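Local structure of cyclic nucleotide-binding protein (Ruegeria pomeroyi, 3FX3) at residues Y39-E50 / P96-C107. The protein is probably a DNA-binding transcription factor of the Crp type, with a cyclic nucleotide-binding domain and a helix-turn-helix domain. Residues are numbered along the deposited sequence; the frame is centred on the assembly and turned at random. Where two conformers were deposited one is given.
Sequences YDRGETLFLQEE and PYPVSAEAVTPC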
ATOM      1  N   TYR B  39       3.677 -25.095  15.103  1.00 28.51           N
ATOM      2  CA  TYR B  39       3.963 -24.453  16.389  1.00 28.25           C
ATOM      3  C   TYR B  39       2.741 -24.620  17.309  1.00 28.66           C
ATOM      4  O   TYR B  39       1.593 -24.465  16.874  1.00 28.85           O
ATOM      5  CB  TYR B  39       4.313 -22.966  16.185  1.00 27.58           C
ATOM      6  CG  TYR B  39       5.566 -22.770  15.369  1.00 26.11           C
ATOM      7  CD1 TYR B  39       5.513 -22.720  13.987  1.00 25.09           C
ATOM      8  CD2 TYR B  39       6.813 -22.669  15.978  1.00 25.62           C
ATOM      9  CE1 TYR B  39       6.668 -22.577  13.211  1.00 23.86           C
ATOM     10  CE2 TYR B  39       7.962 -22.525  15.232  1.00 25.30           C
ATOM     11  CZ  TYR B  39       7.884 -22.480  13.823  1.00 27.22           C
ATOM     12  OH  TYR B  39       9.032 -22.355  13.040  1.00 25.31           O
ATOM     13  N   ASP B  40       2.976 -24.987  18.559  1.00 28.63           N
ATOM     14  CA  ASP B  40       1.895 -24.992  19.545  1.00 29.14           C
ATOM     15  C   ASP B  40       1.591 -23.546  19.929  1.00 28.52           C
ATOM     16  O   ASP B  40       2.420 -22.638  19.755  1.00 27.74           O
ATOM     17  CB  ASP B  40       2.298 -25.718  20.840  1.00 29.85           C
ATOM     18  CG  ASP B  40       2.663 -27.172  20.622  1.00 32.16           C
ATOM     19  OD1 ASP B  40       2.206 -27.767  19.638  1.00 36.71           O
ATOM     20  OD2 ASP B  40       3.383 -27.735  21.471  1.00 35.13           O
ATOM     21  N   ARG B  41       0.406 -23.345  20.489  0.50 28.21           N
ATOM     22  CA  ARG B  41       0.062 -22.067  21.091  0.50 28.34           C
ATOM     23  C   ARG B  41       1.152 -21.698  22.074  0.50 27.25           C
ATOM     24  O   ARG B  41       1.588 -22.538  22.864  0.50 27.09           O
ATOM     25  CB  ARG B  41      -1.253 -22.154  21.863  0.50 28.52           C
ATOM     26  CG  ARG B  41      -1.869 -20.779  22.150  0.50 30.71           C
ATOM     27  CD  ARG B  41      -2.210 -20.566  23.626  0.50 32.02           C
ATOM     28  NE  ARG B  41      -3.604 -20.169  23.795  0.50 32.80           N
ATOM     29  CZ  ARG B  41      -4.064 -18.934  23.626  0.50 32.64           C
ATOM     30  NH1 ARG B  41      -5.355 -18.701  23.780  0.50 30.43           N
ATOM     31  NH2 ARG B  41      -3.237 -17.947  23.288  0.50 32.83           N
ATOM     32  N   GLY B  42       1.597 -20.455  22.003  1.00 26.22           N
ATOM     33  CA  GLY B  42       2.632 -19.938  22.893  1.00 25.73           C
ATOM     34  C   GLY B  42       4.066 -20.286  22.495  1.00 25.49           C
ATOM     35  O   GLY B  42       5.012 -19.882  23.168  1.00 23.72           O
ATOM     36  N   GLU B  43       4.250 -21.040  21.408  1.00 25.46           N
ATOM     37  CA  GLU B  43       5.598 -21.430  21.005  1.00 25.13           C
ATOM     38  C   GLU B  43       6.273 -20.288  20.234  1.00 25.47           C
ATOM     39  O   GLU B  43       5.647 -19.643  19.365  1.00 23.99           O
ATOM     40  CB  GLU B  43       5.548 -22.694  20.142  1.00 25.73           C
ATOM     41  CG  GLU B  43       6.942 -23.301  19.893  1.00 27.65           C
ATOM     42  CD  GLU B  43       6.944 -24.612  19.094  1.00 28.35           C
ATOM     43  OE1 GLU B  43       5.894 -25.295  19.000  1.00 28.32           O
ATOM     44  OE2 GLU B  43       8.041 -24.957  18.589  1.00 28.30           O
ATOM     45  N   THR B  44       7.558 -20.093  20.528  1.00 25.66           N
ATOM     46  CA  THR B  44       8.411 -19.139  19.847  1.00 26.65           C
ATOM     47  C   THR B  44       8.762 -19.583  18.404  1.00 27.03           C
ATOM     48  O   THR B  44       9.156 -20.732  18.186  1.00 27.01           O
ATOM     49  CB  THR B  44       9.710 -18.934  20.635  1.00 26.97           C
ATOM     50  OG1 THR B  44       9.395 -18.308  21.881  1.00 29.72           O
ATOM     51  CG2 THR B  44      10.729 -18.075  19.866  1.00 26.21           C
ATOM     52  N   LEU B  45       8.595 -18.669  17.443  1.00 26.81           N
ATOM     53  CA  LEU B  45       9.093 -18.859  16.066  1.00 26.90           C
ATOM     54  C   LEU B  45      10.485 -18.298  15.976  1.00 27.23           C
ATOM     55  O   LEU B  45      11.364 -18.936  15.427  1.00 27.08           O
ATOM     56  CB  LEU B  45       8.220 -18.140  15.036  1.00 26.83           C
ATOM     57  CG  LEU B  45       6.879 -18.764  14.654  1.00 26.09           C
ATOM     58  CD1 LEU B  45       5.873 -18.659  15.812  1.00 24.82           C
ATOM     59  CD2 LEU B  45       6.340 -18.079  13.391  1.00 26.11           C
ATOM     60  N   PHE B  46      10.671 -17.085  16.507  1.00 26.91           N
ATOM     61  CA  PHE B  46      11.977 -16.504  16.641  1.00 26.79           C
ATOM     62  C   PHE B  46      11.955 -15.424  17.680  1.00 26.66           C
ATOM     63  O   PHE B  46      10.914 -14.935  18.060  1.00 26.68           O
ATOM     64  CB  PHE B  46      12.495 -15.939  15.313  1.00 26.80           C
ATOM     65  CG  PHE B  46      11.580 -14.917  14.654  1.00 26.78           C
ATOM     66  CD1 PHE B  46      11.606 -13.583  15.035  1.00 26.63           C
ATOM     67  CD2 PHE B  46      10.734 -15.288  13.622  1.00 27.36           C
ATOM     68  CE1 PHE B  46      10.775 -12.647  14.422  1.00 28.03           C
ATOM     69  CE2 PHE B  46       9.894 -14.355  12.997  1.00 26.54           C
ATOM     70  CZ  PHE B  46       9.919 -13.039  13.392  1.00 26.46           C
ATOM     71  N   LEU B  47      13.144 -15.037  18.091  1.00 27.55           N
ATOM     72  CA  LEU B  47      13.338 -14.006  19.087  1.00 28.31           C
ATOM     73  C   LEU B  47      14.115 -12.818  18.510  1.00 28.90           C
ATOM     74  O   LEU B  47      15.001 -12.964  17.652  1.00 28.15           O
ATOM     75  CB  LEU B  47      14.108 -14.579  20.296  1.00 27.99           C
ATOM     76  CG  LEU B  47      13.433 -15.671  21.127  1.00 28.72           C
ATOM     77  CD1 LEU B  47      14.397 -16.159  22.267  1.00 21.93           C
ATOM     78  CD2 LEU B  47      12.070 -15.134  21.696  1.00 26.45           C
ATOM     79  N   GLN B  48      13.761 -11.648  19.030  1.00 29.74           N
ATOM     80  CA  GLN B  48      14.482 -10.413  18.840  1.00 30.11           C
ATOM     81  C   GLN B  48      15.993 -10.628  18.954  1.00 30.04           C
ATOM     82  O   GLN B  48      16.430 -11.302  19.851  1.00 29.50           O
ATOM     83  CB  GLN B  48      14.031  -9.452  19.937  1.00 30.56           C
ATOM     84  CG  GLN B  48      13.952  -8.041  19.538  1.00 33.38           C
ATOM     85  CD  GLN B  48      13.450  -7.120  20.660  1.00 34.89           C
ATOM     86  OE1 GLN B  48      12.368  -7.311  21.240  1.00 34.55           O
ATOM     87  NE2 GLN B  48      14.250  -6.121  20.963  1.00 36.83           N
ATOM     88  N   GLU B  49      16.749 -10.014  18.044  1.00 30.11           N
ATOM     89  CA  GLU B  49      18.197 -10.117  17.905  1.00 30.86           C
ATOM     90  C   GLU B  49      18.729 -11.388  17.238  1.00 30.47           C
ATOM     91  O   GLU B  49      19.898 -11.438  16.928  1.00 30.54           O
ATOM     92  CB  GLU B  49      18.951  -9.879  19.234  1.00 31.55           C
ATOM     93  CG  GLU B  49      18.553  -8.599  19.951  1.00 34.13           C
ATOM     94  CD  GLU B  49      18.657  -7.359  19.071  1.00 38.73           C
ATOM     95  OE1 GLU B  49      19.596  -7.274  18.228  1.00 39.56           O
ATOM     96  OE2 GLU B  49      17.784  -6.477  19.227  1.00 42.11           O
ATOM     97  N   GLU B  50      17.908 -12.402  17.007  1.00 30.39           N
ATOM     98  CA  GLU B  50      18.382 -13.570  16.271  1.00 30.40           C
ATOM     99  C   GLU B  50      18.590 -13.222  14.780  1.00 31.10           C
ATOM    100  O   GLU B  50      18.114 -12.188  14.328  1.00 30.70           O
ATOM    101  CB  GLU B  50      17.410 -14.736  16.451  1.00 30.39           C
ATOM    102  CG  GLU B  50      17.376 -15.264  17.915  1.00 28.59           C
ATOM    103  CD  GLU B  50      16.335 -16.360  18.145  1.00 27.64           C
ATOM    104  OE1 GLU B  50      15.447 -16.601  17.281  1.00 25.77           O
ATOM    105  OE2 GLU B  50      16.401 -17.005  19.197  1.00 27.00           O
ATOM    106  N   PRO B  96      19.514  -8.112  12.355  1.00 32.73           N
ATOM    107  CA  PRO B  96      18.924  -8.913  13.428  1.00 32.25           C
ATOM    108  C   PRO B  96      17.422  -8.622  13.598  1.00 31.85           C
ATOM    109  O   PRO B  96      16.986  -7.512  13.343  1.00 31.78           O
ATOM    110  CB  PRO B  96      19.727  -8.490  14.673  1.00 32.46           C
ATOM    111  CG  PRO B  96      21.057  -7.934  14.120  1.00 32.71           C
ATOM    112  CD  PRO B  96      20.606  -7.246  12.824  1.00 33.10           C
ATOM    113  N   TYR B  97      16.639  -9.615  13.999  1.00 30.88           N
ATOM    114  CA  TYR B  97      15.208  -9.417  14.178  1.00 30.49           C
ATOM    115  C   TYR B  97      14.961  -8.287  15.174  1.00 29.87           C
ATOM    116  O   TYR B  97      15.547  -8.292  16.254  1.00 30.26           O
ATOM    117  CB  TYR B  97      14.539 -10.676  14.694  1.00 30.16           C
ATOM    118  CG  TYR B  97      14.272 -11.754  13.676  1.00 29.94           C
ATOM    119  CD1 TYR B  97      13.494 -11.496  12.560  1.00 31.44           C
ATOM    120  CD2 TYR B  97      14.770 -13.052  13.843  1.00 30.12           C
ATOM    121  CE1 TYR B  97      13.225 -12.478  11.617  1.00 29.95           C
ATOM    122  CE2 TYR B  97      14.483 -14.072  12.894  1.00 30.67           C
ATOM    123  CZ  TYR B  97      13.687 -13.755  11.786  1.00 31.80           C
ATOM    124  OH  TYR B  97      13.368 -14.707  10.822  1.00 33.75           O
ATOM    125  N   PRO B  98      14.107  -7.309  14.815  1.00 29.69           N
ATOM    126  CA  PRO B  98      13.769  -6.205  15.708  1.00 30.24           C
ATOM    127  C   PRO B  98      12.609  -6.559  16.639  1.00 30.03           C
ATOM    128  O   PRO B  98      12.299  -5.792  17.534  1.00 31.80           O
ATOM    129  CB  PRO B  98      13.359  -5.081  14.740  1.00 30.48           C
ATOM    130  CG  PRO B  98      12.833  -5.769  13.564  1.00 29.60           C
ATOM    131  CD  PRO B  98      13.521  -7.115  13.475  1.00 30.01           C
ATOM    132  N   VAL B  99      11.991  -7.718  16.409  1.00 29.73           N
ATOM    133  CA  VAL B  99      10.858  -8.203  17.179  1.00 28.11           C
ATOM    134  C   VAL B  99      10.985  -9.709  17.382  1.00 28.17           C
ATOM    135  O   VAL B  99      11.789 -10.386  16.701  1.00 27.23           O
ATOM    136  CB  VAL B  99       9.516  -7.891  16.489  1.00 28.44           C
ATOM    137  CG1 VAL B  99       9.308  -6.373  16.364  1.00 28.82           C
ATOM    138  CG2 VAL B  99       9.424  -8.558  15.135  1.00 26.76           C
ATOM    139  N   SER B 100      10.209 -10.225  18.339  1.00 27.24           N
ATOM    140  CA  SER B 100      10.014 -11.659  18.500  1.00 26.68           C
ATOM    141  C   SER B 100       8.693 -12.041  17.878  1.00 26.81           C
ATOM    142  O   SER B 100       7.847 -11.183  17.675  1.00 26.40           O
ATOM    143  CB  SER B 100      10.018 -12.012  19.985  1.00 26.98           C
ATOM    144  OG  SER B 100      11.259 -11.633  20.555  1.00 26.14           O
ATOM    145  N   ALA B 101       8.535 -13.329  17.566  1.00 26.82           N
ATOM    146  CA  ALA B 101       7.311 -13.880  16.982  1.00 25.95           C
ATOM    147  C   ALA B 101       6.924 -15.119  17.784  1.00 25.99           C
ATOM    148  O   ALA B 101       7.766 -15.977  18.068  1.00 25.69           O
ATOM    149  CB  ALA B 101       7.538 -14.295  15.543  1.00 25.37           C
ATOM    150  N   GLU B 102       5.646 -15.235  18.079  1.00 25.87           N
ATOM    151  CA  GLU B 102       5.118 -16.320  18.880  1.00 26.90           C
ATOM    152  C   GLU B 102       3.768 -16.725  18.338  1.00 25.93           C
ATOM    153  O   GLU B 102       2.995 -15.858  17.942  1.00 25.82           O
ATOM    154  CB  GLU B 102       4.951 -15.825  20.303  1.00 26.84           C
ATOM    155  CG  GLU B 102       4.635 -16.874  21.298  1.00 30.59           C
ATOM    156  CD  GLU B 102       4.692 -16.307  22.725  1.00 33.61           C
ATOM    157  OE1 GLU B 102       5.821 -15.984  23.175  1.00 35.66           O
ATOM    158  OE2 GLU B 102       3.612 -16.163  23.352  1.00 31.01           O
ATOM    159  N   ALA B 103       3.496 -18.020  18.337  1.00 25.55           N
ATOM    160  CA  ALA B 103       2.205 -18.547  17.933  1.00 26.97           C
ATOM    161  C   ALA B 103       1.144 -18.165  18.977  1.00 28.05           C
ATOM    162  O   ALA B 103       1.324 -18.392  20.162  1.00 28.08           O
ATOM    163  CB  ALA B 103       2.273 -20.056  17.796  1.00 26.20           C
ATOM    164  N   VAL B 104       0.051 -17.574  18.507  1.00 29.83           N
ATOM    165  CA  VAL B 104      -1.086 -17.162  19.357  1.00 30.93           C
ATOM    166  C   VAL B 104      -2.138 -18.266  19.375  1.00 30.74           C
ATOM    167  O   VAL B 104      -2.811 -18.432  20.345  1.00 32.12           O
ATOM    168  CB  VAL B 104      -1.718 -15.822  18.838  1.00 31.73           C
ATOM    169  CG1 VAL B 104      -3.081 -15.560  19.467  1.00 32.43           C
ATOM    170  CG2 VAL B 104      -0.770 -14.670  19.120  1.00 33.48           C
ATOM    171  N   THR B 105      -2.283 -19.004  18.283  1.00 29.81           N
ATOM    172  CA  THR B 105      -3.053 -20.237  18.263  1.00 29.06           C
ATOM    173  C   THR B 105      -2.073 -21.309  17.815  1.00 29.21           C
ATOM    174  O   THR B 105      -0.943 -20.993  17.458  1.00 28.62           O
ATOM    175  CB  THR B 105      -4.172 -20.140  17.202  1.00 29.07           C
ATOM    176  OG1 THR B 105      -3.543 -19.942  15.927  1.00 27.74           O
ATOM    177  CG2 THR B 105      -5.081 -18.944  17.493  1.00 26.28           C
ATOM    178  N   PRO B 106      -2.488 -22.584  17.827  1.00 29.48           N
ATOM    179  CA  PRO B 106      -1.670 -23.531  17.078  1.00 30.03           C
ATOM    180  C   PRO B 106      -1.519 -23.036  15.624  1.00 30.07           C
ATOM    181  O   PRO B 106      -2.492 -22.529  15.045  1.00 29.76           O
ATOM    182  CB  PRO B 106      -2.479 -24.841  17.142  1.00 30.04           C
ATOM    183  CG  PRO B 106      -3.379 -24.678  18.351  1.00 29.47           C
ATOM    184  CD  PRO B 106      -3.725 -23.201  18.336  1.00 29.64           C
ATOM    185  N   CYS B 107      -0.302 -23.137  15.079  1.00 30.76           N
ATOM    186  CA  CYS B 107       0.064 -22.580  13.750  1.00 31.72           C
ATOM    187  C   CYS B 107       0.730 -23.590  12.860  1.00 30.70           C
ATOM    188  O   CYS B 107       1.445 -24.444  13.346  1.00 31.13           O
ATOM    189  CB  CYS B 107       1.095 -21.472  13.919  1.00 31.45           C
ATOM    190  SG  CYS B 107       0.308 -20.039  14.502  1.00 39.95           S
TER
HETATM  191  O   HOH W   1       7.502 -18.889  23.858  1.00 42.24           O
HETATM  192  O   HOH W   2       8.239 -15.967  22.183  1.00 34.74           O
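Phe46 and Tyr97 stack face to face, their ring centroids 3.7 Å apart and the planes only 11° from parallel. Ala101 CB covers the opposite face of Phe46 as a CH-pi contact, 3.6 Å from the ring centroid and offset toward the rim. Phe46 is thus sandwiched between a ring and a methyl. Its CG sits between the backbone N and the carbonyl carbon (chi1 56°), a crowded rotamer that lays the ring over Ala101. Val99 O meets the ring edge in plane, 3.4 Å from Phe46 CE1. Tyr97 OH reaches past the stack to bond His56. With an alanine in place of Tyr97, one face of Phe46 would probably lose its stacking partner and His56 this hydroxyl.

The backbones pair antiparallel, strand 44-46 at the edge of its sheet beside strand 100-103. A classic beta bulge interrupts them: Leu45 N bonds Ala101 O, and Phe46 N bonds the same oxygen weakly. Beyond the bulge, Ser100 OG accepts a nearly straight bond from Gln48 N at 2.9 Å. Two type II turns, Asp40 to Glu43 and Leu47 to Glu50, flank the strand. In the first, Gly42 N bonds Ala103 O; in the second, Glu49 N bonds Tyr97 O. On the face carrying Thr44 and Glu102, two waters link Thr44 OG1 to Glu102 OE1, one of them weakly to the carboxylate.

The contact belongs to the beta-roll of the cyclic nucleotide-binding domain. Its chemistry is divided, so apolar stacking probably holds the Phe46 side together, while the Thr44 side relies on backbone bonds and water.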